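Local coordinates for twin-arginine translocation pathway signal protein (Burkholderia phytofirmans, PDB 2RJO) that probably serves as a periplasmic sugar-binding protein, holding beta-D-galactopyranose in the cleft between its two lobes, at residues V66-P71 / Y90-W95. Residues are numbered along the deposited sequence; the frame is centred on the assembly and turned at random.
Sequences VLNVDP and YVTTIW. With GAL (beta-D-galactopyranose), chain B.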
loop_
_atom_site.group_PDB
_atom_site.type_symbol
_atom_site.label_atom_id
_atom_site.label_comp_id
_atom_site.label_asym_id
_atom_site.label_seq_id
_atom_site.Cartn_x
_atom_site.Cartn_y
_atom_site.Cartn_z
ATOM N N VAL A 66 -16.991 -9.088 -8.689
ATOM C CA VAL A 66 -15.968 -8.118 -9.048
ATOM C C VAL A 66 -15.068 -7.982 -7.823
ATOM O O VAL A 66 -15.486 -7.470 -6.786
ATOM C CB VAL A 66 -16.563 -6.738 -9.388
ATOM C CG1 VAL A 66 -15.443 -5.733 -9.625
ATOM C CG2 VAL A 66 -17.435 -6.840 -10.628
ATOM N N LEU A 67 -13.834 -8.445 -7.959
ATOM C CA LEU A 67 -12.874 -8.425 -6.868
ATOM C C LEU A 67 -11.735 -7.412 -6.988
ATOM O O LEU A 67 -11.114 -7.285 -8.043
ATOM C CB LEU A 67 -12.280 -9.823 -6.720
ATOM C CG LEU A 67 -11.214 -10.003 -5.646
ATOM C CD1 LEU A 67 -11.862 -9.834 -4.288
ATOM C CD2 LEU A 67 -10.586 -11.368 -5.773
ATOM N N ASN A 68 -11.474 -6.691 -5.899
ATOM C CA ASN A 68 -10.375 -5.727 -5.838
ATOM C C ASN A 68 -9.494 -6.262 -4.721
ATOM O O ASN A 68 -9.819 -6.104 -3.545
ATOM C CB ASN A 68 -10.875 -4.324 -5.481
ATOM C CG ASN A 68 -9.751 -3.303 -5.452
ATOM O OD1 ASN A 68 -8.698 -3.524 -6.043
ATOM N ND2 ASN A 68 -9.976 -2.175 -4.780
ATOM N N VAL A 69 -8.383 -6.895 -5.088
ATOM C CA VAL A 69 -7.508 -7.516 -4.099
ATOM C C VAL A 69 -6.051 -7.067 -4.019
ATOM O O VAL A 69 -5.399 -6.793 -5.028
ATOM C CB VAL A 69 -7.515 -9.060 -4.292
ATOM C CG1 VAL A 69 -7.055 -9.403 -5.709
ATOM C CG2 VAL A 69 -6.613 -9.736 -3.263
ATOM N N ASP A 70 -5.560 -7.013 -2.785
ATOM C CA ASP A 70 -4.183 -6.659 -2.454
ATOM C C ASP A 70 -3.614 -8.023 -2.023
ATOM O O ASP A 70 -3.749 -8.414 -0.867
ATOM C CB ASP A 70 -4.174 -5.683 -1.265
ATOM C CG ASP A 70 -2.768 -5.252 -0.844
ATOM O OD1 ASP A 70 -1.798 -6.017 -1.044
ATOM O OD2 ASP A 70 -2.634 -4.141 -0.289
ATOM N N PRO A 71 -2.999 -8.775 -2.959
ATOM C CA PRO A 71 -2.427 -10.091 -2.649
ATOM C C PRO A 71 -1.463 -10.094 -1.468
ATOM O O PRO A 71 -0.544 -9.279 -1.410
ATOM C CB PRO A 71 -1.737 -10.481 -3.957
ATOM C CG PRO A 71 -2.619 -9.865 -4.981
ATOM C CD PRO A 71 -2.850 -8.483 -4.395
ATOM N N TYR A 90 -14.337 -10.744 -12.588
ATOM C CA TYR A 90 -13.389 -9.697 -12.962
ATOM C C TYR A 90 -12.574 -9.298 -11.739
ATOM O O TYR A 90 -13.128 -9.112 -10.651
ATOM C CB TYR A 90 -14.148 -8.493 -13.509
ATOM C CG TYR A 90 -14.781 -8.764 -14.855
ATOM C CD1 TYR A 90 -14.153 -8.361 -16.026
ATOM C CD2 TYR A 90 -15.959 -9.509 -14.962
ATOM C CE1 TYR A 90 -14.662 -8.694 -17.273
ATOM C CE2 TYR A 90 -16.481 -9.853 -16.214
ATOM C CZ TYR A 90 -15.818 -9.440 -17.366
ATOM O OH TYR A 90 -16.288 -9.785 -18.613
ATOM N N VAL A 91 -11.264 -9.149 -11.911
ATOM C CA VAL A 91 -10.411 -8.818 -10.778
ATOM C C VAL A 91 -9.365 -7.746 -11.043
ATOM O O VAL A 91 -8.815 -7.650 -12.139
ATOM C CB VAL A 91 -9.677 -10.082 -10.285
ATOM C CG1 VAL A 91 -8.757 -10.602 -11.390
ATOM C CG2 VAL A 91 -8.882 -9.778 -9.021
ATOM N N THR A 92 -9.096 -6.954 -10.014
ATOM C CA THR A 92 -8.103 -5.893 -10.072
ATOM C C THR A 92 -7.096 -6.187 -8.965
ATOM O O THR A 92 -7.477 -6.541 -7.853
ATOM C CB THR A 92 -8.749 -4.503 -9.837
ATOM O OG1 THR A 92 -9.417 -4.087 -11.033
ATOM C CG2 THR A 92 -7.695 -3.459 -9.466
ATOM N N THR A 93 -5.814 -6.050 -9.284
ATOM C CA THR A 93 -4.751 -6.306 -8.316
ATOM C C THR A 93 -4.121 -5.015 -7.810
ATOM O O THR A 93 -4.032 -4.033 -8.537
ATOM C CB THR A 93 -3.647 -7.198 -8.934
ATOM O OG1 THR A 93 -4.122 -8.544 -9.018
ATOM C CG2 THR A 93 -2.401 -7.182 -8.076
ATOM N N ILE A 94 -3.684 -5.034 -6.556
ATOM C CA ILE A 94 -3.052 -3.875 -5.945
ATOM C C ILE A 94 -1.728 -4.272 -5.299
ATOM O O ILE A 94 -1.684 -5.212 -4.516
ATOM C CB ILE A 94 -3.931 -3.268 -4.825
ATOM C CG1 ILE A 94 -5.368 -3.073 -5.313
ATOM C CG2 ILE A 94 -3.355 -1.930 -4.389
ATOM C CD1 ILE A 94 -5.510 -2.012 -6.376
ATOM N N TRP A 95 -0.656 -3.559 -5.633
ATOM C CA TRP A 95 0.656 -3.802 -5.034
ATOM C C TRP A 95 1.446 -5.063 -5.394
ATOM O O TRP A 95 2.496 -4.974 -6.020
ATOM C CB TRP A 95 0.553 -3.755 -3.498
ATOM C CG TRP A 95 0.292 -2.386 -2.884
ATOM C CD1 TRP A 95 -0.703 -2.061 -2.011
ATOM C CD2 TRP A 95 1.040 -1.177 -3.100
ATOM N NE1 TRP A 95 -0.628 -0.728 -1.671
ATOM C CE2 TRP A 95 0.432 -0.164 -2.323
ATOM C CE3 TRP A 95 2.160 -0.855 -3.871
ATOM C CZ2 TRP A 95 0.911 1.149 -2.302
ATOM C CZ3 TRP A 95 2.635 0.463 -3.849
ATOM C CH2 TRP A 95 2.010 1.438 -3.071
HETATM C C1 GAL B . 0.446 -2.839 3.681
HETATM C C2 GAL B . 1.265 -1.532 3.585
HETATM C C3 GAL B . 1.100 -0.947 2.164
HETATM C C4 GAL B . 1.604 -1.983 1.144
HETATM C C5 GAL B . 0.748 -3.266 1.340
HETATM C C6 GAL B . 1.222 -4.315 0.356
HETATM O O1 GAL B . 0.611 -3.398 4.998
HETATM O O2 GAL B . 0.779 -0.591 4.541
HETATM O O3 GAL B . 1.867 0.247 2.033
HETATM O O4 GAL B . 2.973 -2.275 1.422
HETATM O O5 GAL B . 0.919 -3.799 2.695
HETATM O O6 GAL B . 0.428 -5.470 0.544
#
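Leu67 and Val69 hydrogen-bond to Tyr90, Thr92 and Ile94 across two neighbouring parallel strands, their axes 4.7 Å apart and 10° from parallel. The bonds alternate as a parallel register requires: Leu67 N to Tyr90 O, Thr92 N to Leu67 O, Val69 N to Thr92 O, and Ile94 N to Val69 O. The first three are close to straight; the last bends to 135° at N-H...O, at the last residues of both strands.

Leu67, Val69 and Val91 share one face of the sheet. The chi1 of Val91, 63°, turns its CG2 methyl toward the neighbouring strand, where it comes within 4.0 Å of Leu67 CD2 and 3.8 Å of Val69 CG1, bridging both. On the other face Asn68 OD1 rests against Ile94, 3.4 Å from CG1; this buried oxygen has no hydrogen-bond partner, whereas ND2 is hydrogen-bonded to the carbonyl oxygens of Leu256 and Gly257.

Beyond the strand ends the contact becomes sugar pocket. Asp70 OD1 accepts a 2.8 Å hydrogen bond from O6 of galactose, while OD2 is hydrogen-bonded to Tyr20 OH and lies 3.3 Å from Trp95 CD1 at the indole edge, the carboxylate turned 46° from the ring. Galactose C4 sits 3.8 Å above one indole face, toward its rim, and NE1 is hydrogen-bonded to Tyr19 OH.

Helix 74-87 connects the strands in a beta-alpha-beta crossover and packs Ile80 and Cys84 on the Leu67-Val69-Val91 face; helix 253-268 covers the Asn68 face. Strands 7-12 and 110-115 flank the pair within the sheet, and the C-terminal ends of the paired strands bring Asp70 and Trp95 to the ligand.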